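Local structure of uncharacterized esterase YxiM (Bacillus subtilis, 2O14) at residues Gln17-Ser22 against Lys63-Glu68; Gly45-Glu50 against Thr79-Leu84; Glu50-Val55 against Val67-Tyr72; Gly96-Ala101 against Ala144-Ala149; Ser102-Gly107 against Leu135-Lys140. The protein is probably a hydrolase of the GDSL lipolytic family, its esterase-like catalytic domain preceded by a galactose-binding-like beta domain that carries a manganese ion. All blocks are in the same frame, centred on the assembly; numbering follows the deposited sequence.

How the contacts relate
All five contacts lie in the beta domain, and together they show how chemistry follows place in a two-sheet fold. Contacts 1 and 3 meet on one sheet, contacts 2 and 5 belong to the other, and contact 4 bridges the two, from strand 146-156 to the start of 100-105. Between the sheets lies an aromatic core in which Phe20 of contact 1 packs on Phe46 and Phe80 of contact 2, and Met52 of contact 3 reaches Phe46. Contact 1 is buried yet polar, joined through a metal; contact 3 is partly exposed on its Arg53-Glu68 face. Contacts 4 and 5 share strand 100-105 and lead to one sulfate.

Contact 1: Gln17-Ser22 against Lys63-Glu68. With MN (manganese (II) ion), chain B.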
# COMPACT_ATOMS: atom_id res chain seq x y z
N GLN A 17 22.24 7.61 5.79
CA GLN A 17 21.26 7.99 6.80
C GLN A 17 21.12 9.50 6.92
O GLN A 17 22.10 10.22 7.13
CB GLN A 17 21.64 7.37 8.14
CG GLN A 17 21.63 5.85 8.10
CD GLN A 17 22.00 5.20 9.41
OE1 GLN A 17 22.01 3.98 9.51
NE2 GLN A 17 22.30 6.01 10.42
N PHE A 18 19.88 9.96 6.79
CA PHE A 18 19.58 11.39 6.84
C PHE A 18 18.61 11.74 7.95
O PHE A 18 17.56 11.11 8.09
CB PHE A 18 19.01 11.83 5.49
CG PHE A 18 19.94 11.58 4.33
CD1 PHE A 18 21.06 12.38 4.13
CD2 PHE A 18 19.71 10.52 3.45
CE1 PHE A 18 21.94 12.13 3.07
CE2 PHE A 18 20.59 10.25 2.39
CZ PHE A 18 21.70 11.06 2.20
N ASP A 19 18.98 12.73 8.75
CA ASP A 19 18.14 13.21 9.85
C ASP A 19 17.65 14.59 9.42
O ASP A 19 18.38 15.57 9.51
CB ASP A 19 18.95 13.30 11.15
CG ASP A 19 18.22 14.06 12.25
OD1 ASP A 19 16.98 14.13 12.20
OD2 ASP A 19 18.89 14.59 13.17
N PHE A 20 16.41 14.65 8.95
CA PHE A 20 15.81 15.89 8.47
C PHE A 20 15.33 16.83 9.57
O PHE A 20 14.74 16.40 10.56
CB PHE A 20 14.65 15.56 7.54
CG PHE A 20 15.08 14.84 6.29
CD1 PHE A 20 15.55 15.55 5.18
CD2 PHE A 20 15.04 13.44 6.22
CE1 PHE A 20 15.97 14.88 4.02
CE2 PHE A 20 15.46 12.76 5.07
CZ PHE A 20 15.92 13.49 3.97
N GLY A 21 15.59 18.12 9.38
CA GLY A 21 15.18 19.11 10.37
C GLY A 21 16.35 19.96 10.81
O GLY A 21 17.50 19.65 10.49
N SER A 22 16.08 21.03 11.55
CA SER A 22 17.14 21.92 12.01
C SER A 22 17.30 22.00 13.53
O SER A 22 18.19 22.67 14.03
CB SER A 22 16.92 23.33 11.46
OG SER A 22 15.67 23.85 11.88
N LYS A 63 13.29 11.86 15.32
CA LYS A 63 11.86 12.12 15.23
C LYS A 63 11.45 13.42 15.92
O LYS A 63 10.28 13.79 15.93
CB LYS A 63 11.08 10.95 15.84
CG LYS A 63 11.26 9.65 15.09
CD LYS A 63 10.37 8.56 15.66
CE LYS A 63 10.55 7.25 14.93
NZ LYS A 63 9.66 6.20 15.50
N SER A 64 12.44 14.11 16.50
CA SER A 64 12.19 15.37 17.19
C SER A 64 12.05 16.54 16.22
O SER A 64 11.58 17.62 16.59
CB SER A 64 13.33 15.66 18.16
OG SER A 64 14.50 16.00 17.44
N ASP A 65 12.48 16.35 14.98
CA ASP A 65 12.39 17.41 13.99
C ASP A 65 12.16 16.86 12.58
O ASP A 65 12.29 15.65 12.36
CB ASP A 65 13.64 18.29 14.02
CG ASP A 65 14.93 17.50 13.83
OD1 ASP A 65 14.87 16.27 13.61
OD2 ASP A 65 16.02 18.11 13.89
N ALA A 66 11.83 17.73 11.64
CA ALA A 66 11.56 17.29 10.28
C ALA A 66 11.51 18.44 9.29
O ALA A 66 11.70 19.60 9.66
CB ALA A 66 10.24 16.53 10.23
N VAL A 67 11.28 18.10 8.03
CA VAL A 67 11.12 19.10 6.97
C VAL A 67 9.71 18.86 6.46
O VAL A 67 9.22 17.72 6.48
CB VAL A 67 12.10 18.89 5.79
CG1 VAL A 67 13.50 19.37 6.18
CG2 VAL A 67 12.13 17.43 5.39
N GLU A 68 9.05 19.92 6.02
CA GLU A 68 7.70 19.80 5.49
C GLU A 68 7.68 20.12 4.00
O GLU A 68 8.26 21.12 3.56
CB GLU A 68 6.75 20.75 6.21
CG GLU A 68 5.32 20.62 5.75
CD GLU A 68 4.38 21.52 6.51
OE1 GLU A 68 4.79 22.06 7.56
OE2 GLU A 68 3.23 21.67 6.06
MN MN B . 17.18 16.06 13.63
O HOH W 1 13.56 21.39 12.01
O HOH W 2 18.03 16.98 11.65
O HOH W 3 16.78 15.18 15.56
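Phe20 lays its CB and the ring atoms CG and CD1 against the CG2 branch of Val67, the CB-CG2 distance being 3.8 Å. The segments are also joined through a metal. Asp19 and Asp65 each grip the manganese ion with both carboxylate oxygens, Asp19 OD2 at 2.3 Å and Asp65 OD1 likewise at 2.3 Å. The side chains cross at about a right angle, their carboxylate planes 48° apart, and the ion probably offsets the repulsion between Asp19 OD1 and Asp65 OD1, only 3.3 Å from each other. With chi1 at 168°, Asp19 swings its CG opposite the backbone N, which carries the carboxylate to the metal. Two waters and the carbonyl oxygen of Ser24 complete the shell.

Beside the site the backbones pass closely: Ala66 CA sends a C-H to Phe20 O at 3.3 Å. A side chain on Gly21 would collide with Asp65 CG and Ala66 N, and at the backbone angles of Gly21 a CB would also press on the preceding carbonyl oxygen. A water accepts from Ser22 N at 2.6 Å and donates weakly to Ala66 O. Such a metal site, at the rim of a beta sandwich and beside its hydrophobic core, is consistent with the galactose-binding-like fold.

Contact 2: Gly45-Glu50 against Thr79-Leu84; sequences GFQTPE and TFNVDL
Gly45 and Asn81 form an antiparallel hydrogen-bonded pair, with Asn81 N giving to Gly45 O at 2.9 Å and Gly45 N returning a bond to Asn81 O. Two residues on, Gln47 N donates to Thr79 O at 3.1 Å in a nearly straight bond (167°), and a water shares that carbonyl, bridging it to Thr48 N. On the Asn81 side of the sheet, Asn81 ND2 makes a weak bond to Gln47 OE1 at 2.9 Å, the two amides nearly coplanar. The bend of Gln47 at chi2 (55°) brings OE1 to this donor. Thr79 OG1 gives its proton to Asn81 OD1 at 2.7 Å, in the carbonyl plane, and Asn133 ND2 binds the same oxygen, so that OD1 takes two bonds while ND2 makes the weak one. A leucine in place of Asn81 would probably leave Gln47 OE1 and the Thr79 hydroxyl without these mates and set the glutamine end free to turn.

The other face is apolar. Phe46 and Phe80, a non-hydrogen-bonded pair, meet edge-to-face: Phe80 turns its edge to the Phe46 face, centroids 5.5 Å apart and planes at 61°, while Phe46 CE1 touches Phe80 CB at 3.6 Å. Phe18 and Phe20 extend the cluster around Phe80. One face polar and the other aromatic suit a beta-sandwich sheet whose aromatic side meets the second sheet; strand 44-46 is an outermost strand of the five-stranded sheet.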
# COMPACT_ATOMS: atom_id res chain seq x y z
N GLY A 45 20.40 16.68 -1.30
CA GLY A 45 19.83 17.99 -1.05
C GLY A 45 18.49 18.16 -1.74
O GLY A 45 18.10 17.33 -2.56
N PHE A 46 17.79 19.25 -1.43
CA PHE A 46 16.49 19.50 -2.03
C PHE A 46 16.58 20.22 -3.37
O PHE A 46 17.32 21.18 -3.54
CB PHE A 46 15.64 20.30 -1.05
CG PHE A 46 15.29 19.53 0.18
CD1 PHE A 46 14.33 18.52 0.14
CD2 PHE A 46 15.93 19.79 1.39
CE1 PHE A 46 14.02 17.79 1.28
CE2 PHE A 46 15.63 19.06 2.54
CZ PHE A 46 14.68 18.06 2.48
N GLN A 47 15.80 19.72 -4.33
CA GLN A 47 15.78 20.26 -5.68
C GLN A 47 15.20 21.67 -5.72
O GLN A 47 15.69 22.52 -6.46
CB GLN A 47 14.96 19.34 -6.59
CG GLN A 47 15.01 19.72 -8.06
CD GLN A 47 16.43 19.83 -8.59
OE1 GLN A 47 17.22 18.89 -8.48
NE2 GLN A 47 16.76 20.98 -9.17
N THR A 48 14.15 21.90 -4.94
CA THR A 48 13.49 23.20 -4.87
C THR A 48 13.30 23.56 -3.39
O THR A 48 12.20 23.42 -2.84
CB THR A 48 12.12 23.19 -5.60
OG1 THR A 48 11.23 22.24 -4.97
CG2 THR A 48 12.31 22.80 -7.07
N PRO A 49 14.37 24.03 -2.73
CA PRO A 49 14.34 24.42 -1.31
C PRO A 49 13.27 25.46 -0.96
O PRO A 49 12.81 25.51 0.17
CB PRO A 49 15.75 24.97 -1.07
CG PRO A 49 16.59 24.32 -2.11
CD PRO A 49 15.70 24.28 -3.32
N GLU A 50 12.88 26.29 -1.93
CA GLU A 50 11.88 27.32 -1.67
C GLU A 50 10.54 26.74 -1.20
O GLU A 50 9.76 27.43 -0.56
CB GLU A 50 11.63 28.17 -2.93
CG GLU A 50 11.04 27.39 -4.10
CD GLU A 50 12.10 26.89 -5.07
OE1 GLU A 50 13.22 26.55 -4.63
OE2 GLU A 50 11.80 26.82 -6.29
N THR A 79 11.44 17.60 -4.52
CA THR A 79 11.95 16.37 -3.90
C THR A 79 13.27 16.52 -3.17
O THR A 79 13.95 17.54 -3.26
CB THR A 79 12.18 15.28 -4.96
OG1 THR A 79 13.05 15.79 -5.98
CG2 THR A 79 10.86 14.82 -5.58
N PHE A 80 13.60 15.48 -2.42
CA PHE A 80 14.88 15.40 -1.74
C PHE A 80 15.62 14.46 -2.69
O PHE A 80 15.12 13.38 -2.99
CB PHE A 80 14.74 14.71 -0.38
CG PHE A 80 16.05 14.24 0.20
CD1 PHE A 80 17.00 15.16 0.64
CD2 PHE A 80 16.35 12.88 0.28
CE1 PHE A 80 18.22 14.73 1.16
CE2 PHE A 80 17.56 12.44 0.79
CZ PHE A 80 18.50 13.37 1.23
N ASN A 81 16.78 14.87 -3.18
CA ASN A 81 17.54 14.03 -4.09
C ASN A 81 18.78 13.49 -3.42
O ASN A 81 19.36 14.14 -2.55
CB ASN A 81 17.99 14.81 -5.33
CG ASN A 81 16.88 15.62 -5.95
OD1 ASN A 81 15.71 15.26 -5.85
ND2 ASN A 81 17.25 16.71 -6.60
N VAL A 82 19.18 12.29 -3.83
CA VAL A 82 20.38 11.67 -3.32
C VAL A 82 20.99 10.82 -4.43
O VAL A 82 20.36 9.90 -4.95
CB VAL A 82 20.09 10.79 -2.06
CG1 VAL A 82 18.96 9.81 -2.34
CG2 VAL A 82 21.36 10.04 -1.66
N ASP A 83 22.22 11.16 -4.81
CA ASP A 83 22.91 10.42 -5.85
C ASP A 83 23.33 9.07 -5.28
O ASP A 83 23.85 9.00 -4.16
CB ASP A 83 24.14 11.19 -6.33
CG ASP A 83 23.78 12.54 -6.93
OD1 ASP A 83 22.81 12.59 -7.70
OD2 ASP A 83 24.47 13.53 -6.63
N LEU A 84 23.08 8.00 -6.04
CA LEU A 84 23.41 6.65 -5.60
C LEU A 84 23.84 5.76 -6.76
O LEU A 84 23.30 5.86 -7.86
CB LEU A 84 22.18 5.99 -4.96
CG LEU A 84 21.45 6.67 -3.79
CD1 LEU A 84 20.13 5.94 -3.53
CD2 LEU A 84 22.33 6.65 -2.56
O HOH W 4 12.85 20.26 -2.85

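Contact 3: Glu50-Val55 against Val67-Tyr72; sequences ENMRDV and VEFLAY
This is the pairing of two strands of a beta hairpin, 52-56 with 65-69, where Met52 meets Phe69 and Arg53 meets Glu68 on opposite faces of the sheet. The strands run antiparallel with a marked twist, their short axes at 143°. Glu68 N gives to Arg53 O at 2.7 Å and Arg53 N returns a bond to Glu68 O; beyond the regular strand, Leu70 N still reaches Asn51 O at 2.9 Å.

On the inner face, selenomethionine Met52 curls over the ring of Phe69. Its methyl CE sits 3.6 Å above the ring centroid and only 5° off the normal, a CH-pi contact over the centre, while SE approaches obliquely to make a Met-aromatic pair. Bends at chi2 and chi3 fold the end of the chain back onto the ring, and the same methyl lies against Val67 CB at 3.7 Å. In the sandwich fold of this domain these groups belong to the core: Phe46 covers Met52, and Leu135 and Val136 of the facing sheet pack on Phe69.

The other face looks to solvent. Arg53 and Leu70 cross at about a right angle, and Leu70 CD1 lies over one face of the guanidinium, toward its rim, 3.6 Å from Arg53 NH1. Arg53 and Glu68 make no direct salt bridge; a water in the plane of the guanidinium accepts from Arg53 NH2 at 2.7 Å and donates to Glu68 OE1. Val55 CG1 leans against that same carboxylate oxygen at 3.6 Å.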
# COMPACT_ATOMS: atom_id res chain seq x y z
N GLU A 50 12.88 26.29 -1.93
CA GLU A 50 11.88 27.32 -1.67
C GLU A 50 10.54 26.74 -1.20
O GLU A 50 9.76 27.43 -0.56
CB GLU A 50 11.63 28.17 -2.93
CG GLU A 50 11.04 27.39 -4.10
CD GLU A 50 12.10 26.89 -5.07
OE1 GLU A 50 13.22 26.55 -4.63
OE2 GLU A 50 11.80 26.82 -6.29
N ASN A 51 10.29 25.48 -1.52
CA ASN A 51 9.04 24.84 -1.11
C ASN A 51 9.21 23.84 0.02
O ASN A 51 8.37 22.97 0.23
CB ASN A 51 8.38 24.16 -2.32
CG ASN A 51 7.74 25.16 -3.27
OD1 ASN A 51 7.62 24.91 -4.48
ND2 ASN A 51 7.31 26.29 -2.74
N MSE A 52 10.32 23.97 0.75
CA MSE A 52 10.60 23.09 1.88
C MSE A 52 10.67 23.97 3.12
O MSE A 52 11.05 25.14 3.04
CB MSE A 52 11.95 22.39 1.70
CG MSE A 52 12.06 21.50 0.47
SE MSE A 52 10.85 19.99 0.41
CE MSE A 52 11.15 19.31 2.19
N ARG A 53 10.29 23.41 4.27
CA ARG A 53 10.31 24.17 5.52
C ARG A 53 10.71 23.29 6.70
O ARG A 53 10.30 22.14 6.78
CB ARG A 53 8.93 24.77 5.76
CG ARG A 53 8.76 25.47 7.10
CD ARG A 53 7.37 26.06 7.21
NE ARG A 53 7.12 27.04 6.15
CZ ARG A 53 5.91 27.43 5.75
NH1 ARG A 53 5.79 28.33 4.79
NH2 ARG A 53 4.83 26.91 6.31
N ASP A 54 11.53 23.82 7.60
CA ASP A 54 11.95 23.07 8.78
C ASP A 54 10.84 23.14 9.82
O ASP A 54 10.31 24.21 10.09
CB ASP A 54 13.22 23.67 9.40
CG ASP A 54 14.43 23.49 8.52
OD1 ASP A 54 14.60 22.38 7.98
OD2 ASP A 54 15.21 24.46 8.38
N VAL A 55 10.47 22.00 10.40
CA VAL A 55 9.42 22.00 11.40
C VAL A 55 9.74 21.04 12.53
O VAL A 55 10.48 20.07 12.36
CB VAL A 55 8.03 21.60 10.80
CG1 VAL A 55 7.61 22.61 9.73
CG2 VAL A 55 8.10 20.20 10.22
N VAL A 67 11.28 18.10 8.03
CA VAL A 67 11.12 19.10 6.97
C VAL A 67 9.71 18.86 6.46
O VAL A 67 9.22 17.72 6.48
CB VAL A 67 12.10 18.89 5.79
CG1 VAL A 67 13.50 19.37 6.18
CG2 VAL A 67 12.13 17.43 5.39
N GLU A 68 9.05 19.92 6.02
CA GLU A 68 7.70 19.80 5.49
C GLU A 68 7.68 20.12 4.00
O GLU A 68 8.26 21.12 3.56
CB GLU A 68 6.75 20.75 6.21
CG GLU A 68 5.32 20.62 5.75
CD GLU A 68 4.38 21.52 6.51
OE1 GLU A 68 4.79 22.06 7.56
OE2 GLU A 68 3.23 21.67 6.06
N PHE A 69 7.04 19.27 3.21
CA PHE A 69 6.94 19.51 1.78
C PHE A 69 5.73 20.41 1.55
O PHE A 69 4.59 19.98 1.75
CB PHE A 69 6.78 18.19 1.04
CG PHE A 69 8.00 17.31 1.09
CD1 PHE A 69 8.86 17.24 -0.00
CD2 PHE A 69 8.30 16.56 2.23
CE1 PHE A 69 10.00 16.43 0.04
CE2 PHE A 69 9.43 15.75 2.28
CZ PHE A 69 10.28 15.69 1.18
N LEU A 70 5.99 21.65 1.16
CA LEU A 70 4.94 22.63 0.91
C LEU A 70 4.30 22.44 -0.47
O LEU A 70 3.15 22.80 -0.69
CB LEU A 70 5.50 24.04 1.05
CG LEU A 70 6.11 24.35 2.42
CD1 LEU A 70 6.62 25.78 2.45
CD2 LEU A 70 5.06 24.13 3.50
N ALA A 71 5.08 21.89 -1.39
CA ALA A 71 4.60 21.59 -2.72
C ALA A 71 4.69 20.07 -2.76
O ALA A 71 5.64 19.49 -2.24
CB ALA A 71 5.51 22.21 -3.77
N TYR A 72 3.69 19.41 -3.33
CA TYR A 72 3.71 17.95 -3.39
C TYR A 72 3.05 17.40 -4.65
O TYR A 72 2.78 18.15 -5.59
CB TYR A 72 3.04 17.36 -2.14
CG TYR A 72 1.71 17.98 -1.83
CD1 TYR A 72 1.62 19.16 -1.09
CD2 TYR A 72 0.54 17.44 -2.34
CE1 TYR A 72 0.40 19.77 -0.87
CE2 TYR A 72 -0.69 18.04 -2.13
CZ TYR A 72 -0.75 19.21 -1.39
OH TYR A 72 -1.97 19.82 -1.21
O HOH W 5 4.65 24.89 8.14

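Contact 4: Gly96-Ala101 against Ala144-Ala149. With SO4 (sulfate ion), chain C.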
# COMPACT_ATOMS: atom_id res chain seq x y z
N GLY A 96 7.41 12.91 9.99
CA GLY A 96 7.36 13.84 11.10
C GLY A 96 5.94 13.77 11.64
O GLY A 96 5.34 12.70 11.61
N ASN A 97 5.40 14.88 12.13
CA ASN A 97 4.03 14.86 12.64
C ASN A 97 3.14 14.58 11.44
O ASN A 97 3.18 15.30 10.44
CB ASN A 97 3.69 16.19 13.30
CG ASN A 97 4.48 16.40 14.58
OD1 ASN A 97 4.35 17.44 15.23
ND2 ASN A 97 5.30 15.42 14.94
N THR A 98 2.33 13.53 11.55
CA THR A 98 1.50 13.10 10.44
C THR A 98 0.06 12.71 10.76
O THR A 98 -0.20 12.04 11.75
CB THR A 98 2.16 11.86 9.77
OG1 THR A 98 3.46 12.22 9.28
CG2 THR A 98 1.29 11.34 8.62
N ALA A 99 -0.86 13.16 9.91
CA ALA A 99 -2.27 12.79 10.05
C ALA A 99 -2.38 11.59 9.09
O ALA A 99 -2.65 10.47 9.51
CB ALA A 99 -3.17 13.92 9.59
N ARG A 100 -2.14 11.83 7.81
CA ARG A 100 -2.16 10.77 6.81
C ARG A 100 -1.42 11.25 5.57
O ARG A 100 -1.80 12.27 4.97
CB ARG A 100 -3.60 10.38 6.44
CG ARG A 100 -3.67 9.28 5.38
CD ARG A 100 -4.98 8.53 5.42
NE ARG A 100 -6.13 9.39 5.12
CZ ARG A 100 -6.37 9.92 3.93
NH1 ARG A 100 -5.56 9.70 2.91
NH2 ARG A 100 -7.45 10.68 3.76
N ALA A 101 -0.37 10.53 5.20
CA ALA A 101 0.44 10.91 4.04
C ALA A 101 1.00 9.69 3.32
O ALA A 101 1.07 8.60 3.88
CB ALA A 101 1.58 11.81 4.50
N ALA A 144 -0.18 18.26 7.12
CA ALA A 144 1.25 18.44 6.92
C ALA A 144 1.96 17.18 6.42
O ALA A 144 1.83 16.10 7.00
CB ALA A 144 1.90 18.92 8.21
N PHE A 145 2.70 17.33 5.32
CA PHE A 145 3.45 16.21 4.75
C PHE A 145 4.89 16.44 5.19
O PHE A 145 5.61 17.25 4.62
CB PHE A 145 3.30 16.22 3.23
CG PHE A 145 1.86 16.17 2.79
CD1 PHE A 145 1.00 15.22 3.33
CD2 PHE A 145 1.36 17.09 1.88
CE1 PHE A 145 -0.35 15.19 2.97
CE2 PHE A 145 0.01 17.07 1.51
CZ PHE A 145 -0.84 16.12 2.06
N THR A 146 5.28 15.72 6.24
CA THR A 146 6.60 15.87 6.84
C THR A 146 7.49 14.63 6.80
O THR A 146 7.00 13.50 6.77
CB THR A 146 6.44 16.26 8.31
OG1 THR A 146 5.77 15.20 9.00
CG2 THR A 146 5.62 17.53 8.43
N LEU A 147 8.80 14.87 6.85
CA LEU A 147 9.78 13.79 6.81
C LEU A 147 10.83 14.00 7.91
O LEU A 147 11.49 15.04 7.94
CB LEU A 147 10.44 13.75 5.43
CG LEU A 147 11.51 12.67 5.22
CD1 LEU A 147 10.90 11.29 5.39
CD2 LEU A 147 12.13 12.81 3.84
N SER A 148 11.00 13.03 8.80
CA SER A 148 11.99 13.15 9.88
C SER A 148 13.30 12.46 9.57
O SER A 148 14.36 12.94 9.96
CB SER A 148 11.44 12.56 11.20
OG SER A 148 10.58 13.47 11.86
N ALA A 149 13.25 11.32 8.88
CA ALA A 149 14.49 10.62 8.58
C ALA A 149 14.38 9.63 7.44
O ALA A 149 13.29 9.21 7.07
CB ALA A 149 14.99 9.90 9.83
S SO4 C . -9.24 10.38 7.17
O1 SO4 C . -7.78 10.54 7.32
O2 SO4 C . -9.92 11.66 7.45
O3 SO4 C . -9.70 9.35 8.12
O4 SO4 C . -9.56 9.96 5.79
O HOH W 6 3.40 13.74 6.84
O HOH W 7 -0.48 14.41 7.04
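A loop leading into strand 100-105 is fastened here to the start of strand 146-156, chiefly where Thr146 reaches up to Gly96 and Asn97. Thr146 OG1 donates to Asn97 O at 3.0 Å, coming from well above the carbonyl plane. The Thr146 hydroxyl stands between the backbone N and the carbonyl carbon (chi1 63°), a placing that turns it to the loop. Gly96 CA is only 3.0 Å from Thr146 OG1, and a CB on that glycine would clash with the hydroxyl. Gly96 N adds a weak bond to Thr146 O.

Further along, water takes over where the two backbones are not paired directly. One molecule touches Thr98 OG1, Ala144 O and Thr146 N, and a second links Arg100 N with Ala144 O. Next in the strand, a classic beta bulge sets Ser148 and Ala149 together opposite Thr94 of the neighbouring strand, and Ser148 OG bonds to the backbone oxygen of Asp65, which ties the bulge to a manganese ligand.

At the opposite end, Phe145 presents its ring edge to Ala101, with CD1 3.7 Å from Ala101 CB, and Arg100 O lies in the ring plane. The Arg100 side chain leads away to a sulfate, met edge-on: NE gives to sulfate O1 at 3.0 Å and NH2 to sulfate O4 also at 3.0 Å. With a serine at Arg100 both bonds would probably be lost, and the sulfate, likely a guest from the crystallisation liquor, would keep Lys140 as its one donor among those described.

Contact 5: Ser102-Gly107 against Leu135-Lys140; sequences SVAAEG and LVTEGK. With SO4 (sulfate ion), chain C.
Leu135 holds its CG between the backbone N and the carbonyl carbon (chi1 75°), a turn that carries CD2 across to Ala104 CB at 3.6 Å. In Thr137, CG2 takes the corresponding place while OG1 points opposite the backbone N (chi1 -172°); the methyl thus faces Ser102 O and Ala104 CB, and the hydroxyl is left to bond to Gly73 N. Leu135, Thr137, Ser102 and Ala104 share one face of the sheet, and Val103 and Val136 lie on the other, where Val103 touches Met114 and Val136 touches Phe145.

The backbone frame beneath them is regular. Thr137 N meets Ser102 O at 2.7 Å, and Ser102 N returns a nearly straight bond to Thr137 O. Around the next hydrogen-bonded pair, Ala104 N gives to Leu135 O at 2.9 Å and Leu135 N to Ala104 O at 3.0 Å. The strands twist strongly, with an angle of 126° between their short axes.

Near the end of strand 131-138, a water near Ser102 OG at 2.6 Å also donates to Glu138 O, while the serine hydroxyl has a bond to Asn113 N. Lys140 places NZ 2.9 Å from sulfate O2. The chemistry thus divides: four backbone bonds, with Leu135 CD2 on Ala104 CB and the Thr137 methyl beside them, join these two strands inside the five-stranded sheet, whereas at its end lysine, with Arg100, offers positive charge that would probably draw an anion.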
# COMPACT_ATOMS: atom_id res chain seq x y z
N SER A 102 1.39 9.90 2.06
CA SER A 102 1.98 8.84 1.25
C SER A 102 3.38 9.26 0.85
O SER A 102 3.75 10.43 0.95
CB SER A 102 1.14 8.61 -0.02
OG SER A 102 -0.12 8.01 0.30
N VAL A 103 4.18 8.29 0.42
CA VAL A 103 5.54 8.57 -0.01
C VAL A 103 5.62 8.34 -1.51
O VAL A 103 5.05 7.37 -2.02
CB VAL A 103 6.56 7.65 0.70
CG1 VAL A 103 7.93 7.81 0.07
CG2 VAL A 103 6.64 8.01 2.17
N ALA A 104 6.30 9.24 -2.21
CA ALA A 104 6.46 9.13 -3.66
C ALA A 104 7.95 9.16 -4.00
O ALA A 104 8.74 9.83 -3.34
CB ALA A 104 5.75 10.29 -4.36
N ALA A 105 8.34 8.43 -5.04
CA ALA A 105 9.73 8.40 -5.45
C ALA A 105 9.76 7.98 -6.91
O ALA A 105 9.01 7.10 -7.31
CB ALA A 105 10.51 7.41 -4.60
N GLU A 106 10.61 8.63 -7.69
CA GLU A 106 10.73 8.33 -9.11
C GLU A 106 9.41 8.58 -9.86
O GLU A 106 9.08 7.86 -10.80
CB GLU A 106 11.17 6.88 -9.31
CG GLU A 106 12.49 6.56 -8.62
CD GLU A 106 13.59 7.57 -8.94
OE1 GLU A 106 13.88 8.42 -8.07
OE2 GLU A 106 14.15 7.51 -10.06
N GLY A 107 8.67 9.59 -9.41
CA GLY A 107 7.42 9.95 -10.06
C GLY A 107 6.16 9.16 -9.76
O GLY A 107 5.12 9.40 -10.38
N LEU A 135 9.67 12.35 -2.01
CA LEU A 135 8.92 13.39 -1.30
C LEU A 135 7.79 12.72 -0.54
O LEU A 135 7.44 11.56 -0.82
CB LEU A 135 8.33 14.44 -2.26
CG LEU A 135 7.11 14.10 -3.12
CD1 LEU A 135 6.32 15.38 -3.41
CD2 LEU A 135 7.52 13.42 -4.43
N VAL A 136 7.24 13.43 0.43
CA VAL A 136 6.11 12.94 1.20
C VAL A 136 4.99 13.71 0.53
O VAL A 136 5.14 14.91 0.28
CB VAL A 136 6.24 13.31 2.69
CG1 VAL A 136 5.02 12.80 3.47
CG2 VAL A 136 7.51 12.70 3.25
N THR A 137 3.88 13.05 0.24
CA THR A 137 2.82 13.73 -0.48
C THR A 137 1.40 13.42 -0.05
O THR A 137 1.14 12.60 0.84
CB THR A 137 2.95 13.43 -1.99
OG1 THR A 137 2.03 14.25 -2.73
CG2 THR A 137 2.65 11.97 -2.25
N GLU A 138 0.48 14.07 -0.74
CA GLU A 138 -0.93 13.95 -0.47
C GLU A 138 -1.47 12.58 -0.17
O GLU A 138 -1.42 11.64 -0.97
CB GLU A 138 -1.76 14.56 -1.60
CG GLU A 138 -3.03 15.22 -1.09
CD GLU A 138 -3.76 15.98 -2.18
OE1 GLU A 138 -4.32 15.32 -3.08
OE2 GLU A 138 -3.77 17.23 -2.14
N GLY A 139 -1.96 12.50 1.06
CA GLY A 139 -2.61 11.35 1.59
C GLY A 139 -3.87 12.14 1.87
O GLY A 139 -4.77 12.21 1.04
N LYS A 140 -3.91 12.81 3.02
CA LYS A 140 -5.06 13.63 3.36
C LYS A 140 -4.76 15.09 3.03
O LYS A 140 -3.88 15.71 3.62
CB LYS A 140 -5.40 13.50 4.85
CG LYS A 140 -6.67 14.24 5.25
CD LYS A 140 -7.00 14.01 6.71
CE LYS A 140 -8.25 14.76 7.13
NZ LYS A 140 -9.45 14.31 6.36
S SO4 C . -9.24 10.38 7.17
O1 SO4 C . -7.78 10.54 7.32
O2 SO4 C . -9.92 11.66 7.45
O3 SO4 C . -9.70 9.35 8.12
O4 SO4 C . -9.56 9.96 5.79
O HOH W 8 -2.52 8.63 -0.53